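Local coordinates for protein probable transcriptional regulator (Pseudomonas aeruginosa PAO1, PDB 2GEN) that probably binds DNA as a dimeric transcriptional regulator of the TetR family, though its target genes and any ligand are not established, at residues 57-62 against 107-112; 92-95 against 100-103; 18-23 against 53-58; 32-35 against 40-43; 64-69 against 85-90. One frame throughout, in Å; residues are numbered along the deposited sequence.

Contact 1: residues 57-62 against 107-112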
# COMPACT_ATOMS: atom_id res chain seq x y z
N GLU A 57 -3.33 10.75 -17.72
CA GLU A 57 -3.28 12.17 -17.34
C GLU A 57 -3.97 12.39 -15.99
O GLU A 57 -3.49 13.21 -15.17
CB GLU A 57 -3.87 13.09 -18.42
CG GLU A 57 -3.11 13.06 -19.79
CD GLU A 57 -1.81 13.85 -19.79
OE1 GLU A 57 -1.38 14.39 -18.73
OE2 GLU A 57 -1.18 13.94 -20.87
N LEU A 58 -5.07 11.67 -15.77
CA LEU A 58 -5.76 11.72 -14.47
C LEU A 58 -4.82 11.27 -13.33
O LEU A 58 -4.76 11.90 -12.23
CB LEU A 58 -7.05 10.87 -14.50
CG LEU A 58 -7.87 10.78 -13.20
CD1 LEU A 58 -8.33 12.18 -12.73
CD2 LEU A 58 -9.07 9.81 -13.32
N TYR A 59 -4.08 10.20 -13.60
CA TYR A 59 -3.10 9.69 -12.64
C TYR A 59 -2.03 10.74 -12.35
O TYR A 59 -1.77 11.10 -11.17
CB TYR A 59 -2.45 8.38 -13.14
CG TYR A 59 -1.54 7.79 -12.10
CD1 TYR A 59 -2.04 6.93 -11.13
CD2 TYR A 59 -0.19 8.13 -12.07
CE1 TYR A 59 -1.17 6.40 -10.13
CE2 TYR A 59 0.66 7.62 -11.10
CZ TYR A 59 0.18 6.78 -10.14
OH TYR A 59 1.06 6.33 -9.18
N LEU A 60 -1.41 11.24 -13.42
CA LEU A 60 -0.31 12.20 -13.25
C LEU A 60 -0.77 13.50 -12.57
O LEU A 60 -0.03 14.08 -11.76
CB LEU A 60 0.34 12.53 -14.59
CG LEU A 60 1.02 11.37 -15.33
CD1 LEU A 60 1.51 11.88 -16.68
CD2 LEU A 60 2.20 10.79 -14.54
N ALA A 61 -1.97 13.96 -12.91
CA ALA A 61 -2.52 15.16 -12.24
C ALA A 61 -2.73 14.94 -10.74
O ALA A 61 -2.51 15.87 -9.95
CB ALA A 61 -3.81 15.59 -12.88
N GLY A 62 -3.15 13.73 -10.37
CA GLY A 62 -3.39 13.40 -8.96
C GLY A 62 -2.11 13.40 -8.15
O GLY A 62 -2.04 14.03 -7.10
N HIS A 107 -4.95 2.37 -7.26
CA HIS A 107 -5.19 1.16 -8.05
C HIS A 107 -4.67 1.21 -9.49
O HIS A 107 -4.77 0.22 -10.22
CB HIS A 107 -6.67 0.78 -7.98
CG HIS A 107 -7.13 0.46 -6.59
ND1 HIS A 107 -8.32 0.93 -6.07
CD2 HIS A 107 -6.55 -0.28 -5.61
CE1 HIS A 107 -8.46 0.48 -4.84
NE2 HIS A 107 -7.40 -0.26 -4.53
N SER A 108 -4.08 2.34 -9.87
CA SER A 108 -3.79 2.59 -11.29
C SER A 108 -2.32 2.73 -11.71
O SER A 108 -2.04 2.91 -12.90
CB SER A 108 -4.56 3.83 -11.77
OG SER A 108 -5.96 3.64 -11.58
N ARG A 109 -1.39 2.68 -10.77
CA ARG A 109 0.00 2.98 -11.13
C ARG A 109 0.55 2.01 -12.19
O ARG A 109 1.13 2.45 -13.18
CB ARG A 109 0.92 2.99 -9.92
CG ARG A 109 2.21 3.74 -10.19
CD ARG A 109 3.26 3.51 -9.12
NE ARG A 109 4.50 4.21 -9.45
CZ ARG A 109 5.42 3.75 -10.30
NH1 ARG A 109 5.24 2.57 -10.89
NH2 ARG A 109 6.51 4.45 -10.55
N GLY A 110 0.36 0.71 -11.96
CA GLY A 110 0.87 -0.34 -12.86
C GLY A 110 0.45 -0.10 -14.30
O GLY A 110 1.29 -0.13 -15.24
N ARG A 111 -0.84 0.17 -14.46
CA ARG A 111 -1.41 0.45 -15.76
C ARG A 111 -0.76 1.66 -16.44
O ARG A 111 -0.40 1.60 -17.61
CB ARG A 111 -2.93 0.61 -15.62
CG ARG A 111 -3.64 0.79 -16.95
CD ARG A 111 -5.12 0.53 -16.82
NE ARG A 111 -5.84 0.95 -18.03
CZ ARG A 111 -7.06 0.52 -18.34
NH1 ARG A 111 -7.68 -0.33 -17.54
NH2 ARG A 111 -7.66 0.95 -19.44
N VAL A 112 -0.55 2.75 -15.70
CA VAL A 112 0.05 3.95 -16.27
C VAL A 112 1.54 3.75 -16.62
O VAL A 112 2.02 4.25 -17.63
CB VAL A 112 -0.10 5.17 -15.31
CG1 VAL A 112 0.63 6.42 -15.87
CG2 VAL A 112 -1.54 5.45 -15.07
O HOH W 1 3.69 7.30 -8.71
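Y59 drives its ring from 57-62 into 107-112 and meets three residues. Apolar packing gathers at the root of the side chain: V112 CG2 lies 3.6 Å from Y59 CB and also touches the start of the ring, while S108 CB comes to 4.0 Å from Y59 CD1. With CG anti to its own backbone N (chi1 -175°), Y59 sends the ring toward 107-112, and its far half lies against the start of R109, where Y59 CE1 is 3.8 Å from R109 CA. F104 and I105 of helix 99-114 and L121 of helix 118-141 also pack on Y59. The axes of segments 57-62 and 107-112 approach to 10.2 Å and cross at -122°; helix 51-76 leads from the predicted DNA-binding region into the all-helical body found in TetR-family regulators. Toward R109 the contact becomes polar and wetter. The phenol end is close too, Y59 OH to R109 CG being 3.0 Å, yet does not bond to the guanidinium directly. Beyond it a water in the plane of the ring bridges them, 2.8 Å from Y59 OH and accepting from R109 NE at 3.3 Å. The outer guanidinium nitrogens turn instead to E113 and N125.

Contact 2: residues 92-95 against 100-103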
# COMPACT_ATOMS: atom_id res chain seq x y z
N ILE A 92 -3.04 13.22 3.86
CA ILE A 92 -4.31 12.87 4.53
C ILE A 92 -5.38 13.87 4.04
O ILE A 92 -6.44 13.47 3.59
CB ILE A 92 -4.14 12.89 6.06
CG1 ILE A 92 -3.27 11.69 6.49
CG2 ILE A 92 -5.56 12.89 6.75
CD1 ILE A 92 -3.86 10.35 6.18
N ASP A 93 -5.04 15.15 4.06
CA ASP A 93 -6.02 16.20 3.65
C ASP A 93 -6.44 16.01 2.21
O ASP A 93 -7.61 16.16 1.90
CB ASP A 93 -5.44 17.57 3.86
CG ASP A 93 -5.27 17.90 5.34
OD1 ASP A 93 -5.79 17.12 6.20
OD2 ASP A 93 -4.65 18.94 5.67
N TRP A 94 -5.47 15.73 1.32
CA TRP A 94 -5.77 15.54 -0.09
C TRP A 94 -6.70 14.31 -0.29
O TRP A 94 -7.69 14.37 -1.06
CB TRP A 94 -4.47 15.42 -0.92
CG TRP A 94 -4.78 15.38 -2.40
CD1 TRP A 94 -4.92 16.47 -3.27
CD2 TRP A 94 -5.04 14.22 -3.17
NE1 TRP A 94 -5.24 16.01 -4.54
CE2 TRP A 94 -5.30 14.64 -4.51
CE3 TRP A 94 -5.05 12.85 -2.88
CZ2 TRP A 94 -5.60 13.72 -5.54
CZ3 TRP A 94 -5.32 11.94 -3.92
CH2 TRP A 94 -5.59 12.40 -5.22
N VAL A 95 -6.43 13.22 0.44
CA VAL A 95 -7.27 12.02 0.34
C VAL A 95 -8.69 12.34 0.85
O VAL A 95 -9.67 11.96 0.20
CB VAL A 95 -6.67 10.88 1.13
CG1 VAL A 95 -7.70 9.73 1.34
CG2 VAL A 95 -5.36 10.42 0.44
N ASP A 100 -12.33 9.63 -4.16
CA ASP A 100 -12.38 8.85 -5.41
C ASP A 100 -11.05 8.96 -6.18
O ASP A 100 -10.53 7.96 -6.71
CB ASP A 100 -13.57 9.26 -6.30
CG ASP A 100 -14.91 8.77 -5.76
OD1 ASP A 100 -14.98 7.74 -5.05
OD2 ASP A 100 -15.91 9.44 -6.09
N TRP A 101 -10.49 10.16 -6.24
CA TRP A 101 -9.20 10.33 -6.88
C TRP A 101 -8.12 9.53 -6.15
O TRP A 101 -7.28 8.89 -6.79
CB TRP A 101 -8.84 11.82 -6.93
CG TRP A 101 -7.98 12.22 -8.07
CD1 TRP A 101 -7.27 11.41 -8.92
CD2 TRP A 101 -7.71 13.56 -8.48
NE1 TRP A 101 -6.59 12.17 -9.84
CE2 TRP A 101 -6.85 13.50 -9.60
CE3 TRP A 101 -8.14 14.82 -8.02
CZ2 TRP A 101 -6.41 14.63 -10.27
CZ3 TRP A 101 -7.70 15.97 -8.68
CH2 TRP A 101 -6.83 15.87 -9.81
N ALA A 102 -8.13 9.53 -4.81
CA ALA A 102 -7.14 8.71 -4.05
C ALA A 102 -7.28 7.22 -4.40
O ALA A 102 -6.28 6.53 -4.66
CB ALA A 102 -7.31 8.92 -2.53
N ARG A 103 -8.52 6.73 -4.39
CA ARG A 103 -8.78 5.32 -4.74
C ARG A 103 -8.21 5.02 -6.12
O ARG A 103 -7.53 4.00 -6.32
CB ARG A 103 -10.27 5.05 -4.69
CG ARG A 103 -10.59 3.63 -4.39
CD ARG A 103 -12.11 3.47 -4.27
NE ARG A 103 -12.56 3.91 -2.95
CZ ARG A 103 -13.22 5.03 -2.70
NH1 ARG A 103 -13.53 5.86 -3.68
NH2 ARG A 103 -13.57 5.33 -1.44
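The indole of W101 offers one face to W94, whose atom CZ2 stands 3.5 Å above the W101 plane and offset toward its rim. W94 CZ2 is 3.6 Å from W101 CD2, and W94 CH2 lies 3.7 Å from W101 CG, so two neighbouring carbons at the benzene end of one indole rest on CG and the fusion carbon CD2 of the other. The planes are inclined at 51°, which makes the pair neither a stack nor an edge-to-face contact, and the two side chains cross at about a right angle. A chi1 of -173° turns the six-membered ring of W94 toward 100-103. At its other corner, W94 CZ3 lies 3.7 Å from A102 CA. The helices are close here, with the small A102 at the interface: V95 CA and A102 CA are 5.5 Å apart, and the methyl A102 CB meets V95 CG2 at 3.9 Å. Both indole N-H groups are buried yet have acceptors on helix 51-76, Q65 OE1 for W94 NE1 and the backbone O of L58 for W101 NE1. This apolar cluster lies on the inner side of the corner between the consecutive helices 80-97 and 99-114, within the helical body and apart from the predicted DNA-binding motif. Helix 51-76 runs along the tryptophans, with A61 and Q65 against W101 and L69 against W94; W101 also reaches L17 of helix 9-23, while W168 and L169 of helix 150-169 pack against V95 and A102.

Contact 3: residues 18-23 against 53-58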
# COMPACT_ATOMS: atom_id res chain seq x y z
N ALA A 18 -15.15 10.91 -12.34
CA ALA A 18 -16.52 10.59 -11.94
C ALA A 18 -17.02 9.33 -12.67
O ALA A 18 -17.60 8.44 -12.05
CB ALA A 18 -17.43 11.78 -12.22
N CYS A 19 -16.74 9.26 -13.98
CA CYS A 19 -17.12 8.09 -14.79
C CYS A 19 -16.42 6.83 -14.29
O CYS A 19 -17.07 5.82 -14.05
CB CYS A 19 -16.79 8.31 -16.27
SG CYS A 19 -17.74 9.59 -17.10
N PHE A 20 -15.10 6.92 -14.11
CA PHE A 20 -14.30 5.78 -13.66
C PHE A 20 -14.77 5.24 -12.31
O PHE A 20 -14.77 4.03 -12.10
CB PHE A 20 -12.81 6.16 -13.53
CG PHE A 20 -12.12 6.43 -14.84
CD1 PHE A 20 -12.62 5.96 -16.04
CD2 PHE A 20 -10.92 7.13 -14.84
CE1 PHE A 20 -11.95 6.21 -17.24
CE2 PHE A 20 -10.23 7.39 -16.01
CZ PHE A 20 -10.75 6.91 -17.24
N SER A 21 -15.15 6.14 -11.41
CA SER A 21 -15.56 5.78 -10.05
C SER A 21 -16.91 5.10 -10.04
O SER A 21 -17.10 4.14 -9.32
CB SER A 21 -15.60 7.03 -9.16
OG SER A 21 -14.34 7.68 -9.18
N GLU A 22 -17.81 5.59 -10.89
CA GLU A 22 -19.18 5.08 -10.99
C GLU A 22 -19.25 3.76 -11.75
O GLU A 22 -19.92 2.81 -11.31
CB GLU A 22 -20.04 6.14 -11.67
CG GLU A 22 -21.53 5.80 -11.78
CD GLU A 22 -22.40 7.04 -12.00
OE1 GLU A 22 -21.85 8.17 -12.05
OE2 GLU A 22 -23.64 6.88 -12.13
N HIS A 23 -18.56 3.68 -12.89
CA HIS A 23 -18.71 2.55 -13.80
C HIS A 23 -17.51 1.61 -13.83
O HIS A 23 -17.61 0.49 -14.34
CB HIS A 23 -19.03 3.07 -15.21
CG HIS A 23 -20.22 3.97 -15.26
ND1 HIS A 23 -21.50 3.55 -14.94
CD2 HIS A 23 -20.33 5.29 -15.57
CE1 HIS A 23 -22.34 4.56 -15.05
NE2 HIS A 23 -21.66 5.63 -15.43
N ARG A 53 -5.22 7.63 -22.63
CA ARG A 53 -4.39 8.80 -22.38
C ARG A 53 -5.00 9.65 -21.25
O ARG A 53 -4.28 10.10 -20.36
CB ARG A 53 -4.18 9.65 -23.61
CG ARG A 53 -2.89 10.45 -23.48
CD ARG A 53 -3.22 11.88 -23.59
NE ARG A 53 -2.09 12.74 -23.26
CZ ARG A 53 -1.11 13.05 -24.11
NH1 ARG A 53 -1.09 12.52 -25.33
NH2 ARG A 53 -0.14 13.87 -23.73
N ILE A 54 -6.31 9.83 -21.30
CA ILE A 54 -7.05 10.54 -20.25
C ILE A 54 -6.84 9.87 -18.88
O ILE A 54 -6.63 10.57 -17.86
CB ILE A 54 -8.55 10.65 -20.58
CG1 ILE A 54 -8.75 11.62 -21.76
CG2 ILE A 54 -9.34 11.15 -19.38
CD1 ILE A 54 -10.21 11.72 -22.29
N HIS A 55 -6.89 8.54 -18.87
CA HIS A 55 -6.61 7.73 -17.68
C HIS A 55 -5.22 8.04 -17.07
O HIS A 55 -5.11 8.30 -15.86
CB HIS A 55 -6.73 6.25 -18.06
CG HIS A 55 -6.45 5.30 -16.95
ND1 HIS A 55 -5.18 4.87 -16.63
CD2 HIS A 55 -7.28 4.65 -16.10
CE1 HIS A 55 -5.23 4.02 -15.63
NE2 HIS A 55 -6.50 3.86 -15.29
N GLY A 56 -4.18 8.04 -17.90
CA GLY A 56 -2.83 8.38 -17.43
C GLY A 56 -2.68 9.84 -17.01
O GLY A 56 -1.98 10.14 -16.03
N GLU A 57 -3.33 10.75 -17.72
CA GLU A 57 -3.28 12.17 -17.34
C GLU A 57 -3.97 12.39 -15.99
O GLU A 57 -3.49 13.21 -15.17
CB GLU A 57 -3.87 13.09 -18.42
CG GLU A 57 -3.11 13.06 -19.79
CD GLU A 57 -1.81 13.85 -19.79
OE1 GLU A 57 -1.38 14.39 -18.73
OE2 GLU A 57 -1.18 13.94 -20.87
N LEU A 58 -5.07 11.67 -15.77
CA LEU A 58 -5.76 11.72 -14.47
C LEU A 58 -4.82 11.27 -13.33
O LEU A 58 -4.76 11.90 -12.23
CB LEU A 58 -7.05 10.87 -14.50
CG LEU A 58 -7.87 10.78 -13.20
CD1 LEU A 58 -8.33 12.18 -12.73
CD2 LEU A 58 -9.07 9.81 -13.32
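In the N-terminal domain characteristic of the TetR family, helix 9-23 packs against the start of the long helix 51-76, and F20 is the side chain that joins them here. Between these helices the chain passes through the predicted helix-turn-helix, so the contact closes the small bundle carrying that motif. The ring of F20 enters edge first. Its CD2 atom touches the methyl CD2 of L58 at 3.6 Å, near the ring plane, and the two side chains slide past each other in opposite directions. One turn earlier on the same helix, the backbone of H55 comes to the ring edge, F20 CE2 to H55 CA being 4.0 Å. The imidazole leans beside the phenyl at an oblique 58°, with centroids 5.7 Å apart, and has its own edge-to-face partner in F104 of helix 99-114. T28 also packs on F20. Within 53-58 a salt bridge ties one helical turn to the next: R53 approaches E57 side-on, using two nitrogens on a single carboxylate oxygen that R120 also contacts. R53 NE reaches the anti lone pair of E57 OE2 at 2.8 Å, while R53 NH2 meets E57 OE2 nearly head-on at 3.0 Å.

Contact 4: residues 32-35 against 40-43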
# COMPACT_ATOMS: atom_id res chain seq x y z
N MSE A 32 -18.99 8.34 -22.66
CA MSE A 32 -19.44 8.68 -21.30
C MSE A 32 -18.71 9.93 -20.77
O MSE A 32 -19.32 10.76 -20.08
CB MSE A 32 -19.26 7.50 -20.36
CG MSE A 32 -20.10 6.32 -20.78
SE MSE A 32 -19.86 4.76 -19.71
CE MSE A 32 -20.89 3.48 -20.80
N ILE A 33 -17.44 10.06 -21.11
CA ILE A 33 -16.60 11.20 -20.70
C ILE A 33 -17.04 12.49 -21.39
O ILE A 33 -17.16 13.54 -20.75
CB ILE A 33 -15.06 10.92 -20.88
CG1 ILE A 33 -14.66 9.67 -20.07
CG2 ILE A 33 -14.21 12.15 -20.48
CD1 ILE A 33 -13.23 9.16 -20.31
N ARG A 34 -17.32 12.42 -22.70
CA ARG A 34 -17.85 13.62 -23.37
C ARG A 34 -19.21 14.03 -22.81
O ARG A 34 -19.47 15.22 -22.66
CB ARG A 34 -17.87 13.50 -24.90
CG ARG A 34 -18.68 12.39 -25.45
CD ARG A 34 -19.67 12.85 -26.56
NE ARG A 34 -20.82 11.97 -26.45
CZ ARG A 34 -21.17 11.04 -27.33
NH1 ARG A 34 -20.52 10.89 -28.48
NH2 ARG A 34 -22.23 10.28 -27.06
N ASP A 35 -20.05 13.06 -22.46
CA ASP A 35 -21.40 13.36 -21.97
C ASP A 35 -21.38 13.96 -20.55
O ASP A 35 -22.16 14.88 -20.24
CB ASP A 35 -22.30 12.12 -21.99
CG ASP A 35 -22.59 11.62 -23.42
OD1 ASP A 35 -22.39 12.36 -24.41
OD2 ASP A 35 -23.04 10.46 -23.54
N SER A 40 -16.72 17.90 -26.61
CA SER A 40 -16.88 17.05 -27.78
C SER A 40 -15.78 16.00 -27.83
O SER A 40 -14.76 16.12 -27.13
CB SER A 40 -16.87 17.90 -29.05
OG SER A 40 -15.58 18.46 -29.29
N ILE A 41 -15.98 14.96 -28.64
CA ILE A 41 -14.94 13.96 -28.79
C ILE A 41 -13.69 14.54 -29.45
O ILE A 41 -12.56 14.23 -29.04
CB ILE A 41 -15.47 12.62 -29.41
CG1 ILE A 41 -16.18 11.83 -28.31
CG2 ILE A 41 -14.32 11.75 -29.86
CD1 ILE A 41 -17.32 11.03 -28.75
N GLY A 42 -13.88 15.42 -30.43
CA GLY A 42 -12.76 16.17 -31.01
C GLY A 42 -11.97 16.93 -29.95
O GLY A 42 -10.73 16.90 -29.93
N SER A 43 -12.68 17.61 -29.06
CA SER A 43 -12.06 18.38 -27.98
C SER A 43 -11.27 17.50 -26.99
O SER A 43 -10.15 17.84 -26.60
CB SER A 43 -13.12 19.20 -27.26
OG SER A 43 -12.53 19.98 -26.25
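R34 and I41 touch between the two helices of the predicted helix-turn-helix, across the turn that separates them. The methylenes of the arginine do much of the touching. R34 CG lies 3.8 Å from I41 CG1, and R34 CD is 3.7 Å from I41 CD1, so the isoleucine's longer branch crosses the bent arginine chain at an oblique angle. The same methyl, I41 CD1, also comes to 3.2 Å from R34 NH1, a close approach that is no polar bond. R34 reaches this position with CG between its backbone N and carbonyl carbon (chi1 60°), followed by further bends that bring the guanidinium to D35.

The charged interactions stay within 32-35. R34 NE donates to D35 OD1 at 2.6 Å in an almost straight bond (175°), arriving from above the carboxylate plane, with the acceptor lying in the plane of the guanidinium. R34 NH2 adds a weak bond to the same oxygen. Holding the guanidinium over its sequence neighbour, this salt bridge probably helps keep the methylenes turned toward I41.

Hydrogen bonding on the other side serves the helix start. S40 is the N-cap of helix 41-47: its hydroxyl oxygen, S40 OG, accepts from S43 N at 3.0 Å. The S40 backbone also faces R34, with R34 CB 4.4 Å from S40 C.

The contact lies at the surface, its centre about 26 Å from the centre of the chain. L44 lies on helix 41-47, which by analogy with TetR relatives is probably the recognition helix, and packs against both I33 and R34 of helix 30-37.

Contact 5: residues 64-69 against 85-90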
# COMPACT_ATOMS: atom_id res chain seq x y z
N GLY A 64 0.52 14.93 -9.08
CA GLY A 64 0.97 16.32 -9.23
C GLY A 64 0.36 17.22 -8.14
O GLY A 64 0.99 18.20 -7.71
N GLN A 65 -0.86 16.90 -7.70
CA GLN A 65 -1.51 17.77 -6.69
C GLN A 65 -0.85 17.64 -5.33
O GLN A 65 -0.62 18.65 -4.62
CB GLN A 65 -3.03 17.54 -6.59
CG GLN A 65 -3.76 18.12 -7.78
CD GLN A 65 -5.23 18.40 -7.47
OE1 GLN A 65 -5.76 18.01 -6.43
NE2 GLN A 65 -5.89 19.06 -8.42
N TYR A 66 -0.51 16.41 -4.98
CA TYR A 66 0.26 16.21 -3.76
C TYR A 66 1.61 16.94 -3.82
O TYR A 66 1.96 17.66 -2.89
CB TYR A 66 0.37 14.72 -3.41
CG TYR A 66 1.21 14.43 -2.19
CD1 TYR A 66 0.75 14.73 -0.89
CD2 TYR A 66 2.47 13.85 -2.32
CE1 TYR A 66 1.54 14.49 0.24
CE2 TYR A 66 3.27 13.56 -1.19
CZ TYR A 66 2.81 13.87 0.10
OH TYR A 66 3.57 13.58 1.22
N ALA A 67 2.32 16.83 -4.93
CA ALA A 67 3.63 17.49 -5.02
C ALA A 67 3.51 19.01 -4.89
O ALA A 67 4.37 19.65 -4.27
CB ALA A 67 4.34 17.10 -6.31
N ALA A 68 2.41 19.57 -5.43
CA ALA A 68 2.15 21.03 -5.39
C ALA A 68 1.88 21.50 -3.96
O ALA A 68 2.32 22.61 -3.56
CB ALA A 68 0.97 21.40 -6.33
N LEU A 69 1.18 20.65 -3.18
CA LEU A 69 0.96 20.94 -1.75
C LEU A 69 2.29 21.05 -1.03
O LEU A 69 2.52 21.97 -0.24
CB LEU A 69 0.09 19.86 -1.11
CG LEU A 69 -1.38 19.92 -1.53
CD1 LEU A 69 -2.13 18.81 -0.86
CD2 LEU A 69 -2.05 21.29 -1.22
N ARG A 85 5.80 17.02 9.32
CA ARG A 85 4.31 16.99 9.47
C ARG A 85 3.63 17.25 8.14
O ARG A 85 2.61 16.65 7.85
CB ARG A 85 3.84 18.01 10.47
CG ARG A 85 4.14 17.68 11.97
CD ARG A 85 3.82 18.89 12.84
NE ARG A 85 2.40 19.22 12.75
CZ ARG A 85 1.43 18.63 13.47
NH1 ARG A 85 1.70 17.73 14.41
NH2 ARG A 85 0.16 19.01 13.26
N LEU A 86 4.16 18.19 7.34
CA LEU A 86 3.62 18.57 6.04
C LEU A 86 3.49 17.40 5.10
O LEU A 86 2.52 17.31 4.37
CB LEU A 86 4.50 19.70 5.44
CG LEU A 86 4.01 20.16 4.06
CD1 LEU A 86 2.76 21.02 4.22
CD2 LEU A 86 5.17 20.92 3.43
N LEU A 87 4.50 16.49 5.07
CA LEU A 87 4.39 15.31 4.21
C LEU A 87 3.14 14.50 4.56
O LEU A 87 2.49 13.98 3.68
CB LEU A 87 5.62 14.43 4.39
CG LEU A 87 6.94 15.10 3.89
CD1 LEU A 87 8.18 14.35 4.40
CD2 LEU A 87 6.97 15.14 2.37
N VAL A 88 2.83 14.45 5.85
CA VAL A 88 1.69 13.64 6.32
C VAL A 88 0.37 14.37 6.17
O VAL A 88 -0.55 13.83 5.54
CB VAL A 88 1.88 13.22 7.76
CG1 VAL A 88 0.60 12.42 8.32
CG2 VAL A 88 3.12 12.28 7.85
N THR A 89 0.28 15.59 6.73
CA THR A 89 -1.06 16.30 6.62
C THR A 89 -1.45 16.55 5.16
O THR A 89 -2.63 16.53 4.85
CB THR A 89 -1.06 17.62 7.39
OG1 THR A 89 -0.10 18.51 6.81
CG2 THR A 89 -0.70 17.38 8.83
N SER A 90 -0.49 16.82 4.25
CA SER A 90 -0.82 17.05 2.86
C SER A 90 -1.48 15.83 2.23
O SER A 90 -2.45 15.95 1.47
CB SER A 90 0.41 17.51 2.05
OG SER A 90 0.86 18.74 2.55
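Y66 and L69, one turn apart on helix 51-76, straddle S90 of helix 80-97, joining two consecutive helices of the all-helical body that follows the DNA-binding domain in TetR-family proteins. The axes of segments 64-69 and 85-90 approach to 10.1 Å and run roughly antiparallel, at 141°. In Y66 the ring points away from the backbone N (chi1 178°), which carries it past S90 and places its hydroxyl at the backbone of L87. There Y66 OH donates to L87 O at 2.7 Å, with the donor tilted slightly from the carbonyl plane and the acceptor at the ring edge. The bond fixes the far end of the tyrosine, while its flank packs against the serine, Y66 CE1 to S90 CB being 3.7 Å. L87 turns its side chain away from helix 51-76 overall, yet its CB and CD2 still touch the hydroxyl; V157 of helix 150-169 packs against L87, and I158 against Y66. L69 lies on the other flank of S90 and is more exposed. Its CG is anti to the carbonyl carbon (chi1 -72°), bringing L69 CD1 to 3.7 Å from S90 O, while L69 CB passes the serine hydroxyl at 3.9 Å from S90 OG. That hydroxyl folds back on its own helix: S90 OG donates to L86 O at 2.8 Å, from the opposite face of the carbonyl plane to S90 N, which bonds the same oxygen at 3.1 Å.

Contacts 3, 1 and 5 follow one another along helix 51-76, which packs in turn on helices 9-23, 99-114 and 80-97. Contacts 1 and 3 share E57 and L58 and are both buried. Contact 2 is buried too, joining helices 80-97 and 99-114; its indole nitrogens bond to residues of contacts 1, 3 and 5. Contacts 2 and 3 have no hydrogen bond across their segments. Contact 5 is only partly buried and has the one direct hydrogen bond between paired segments, whereas contact 1 relies on a water. Contact 4 is the surface member, remote from contact 5, and touches contact 3 where C19 meets M32 and I33.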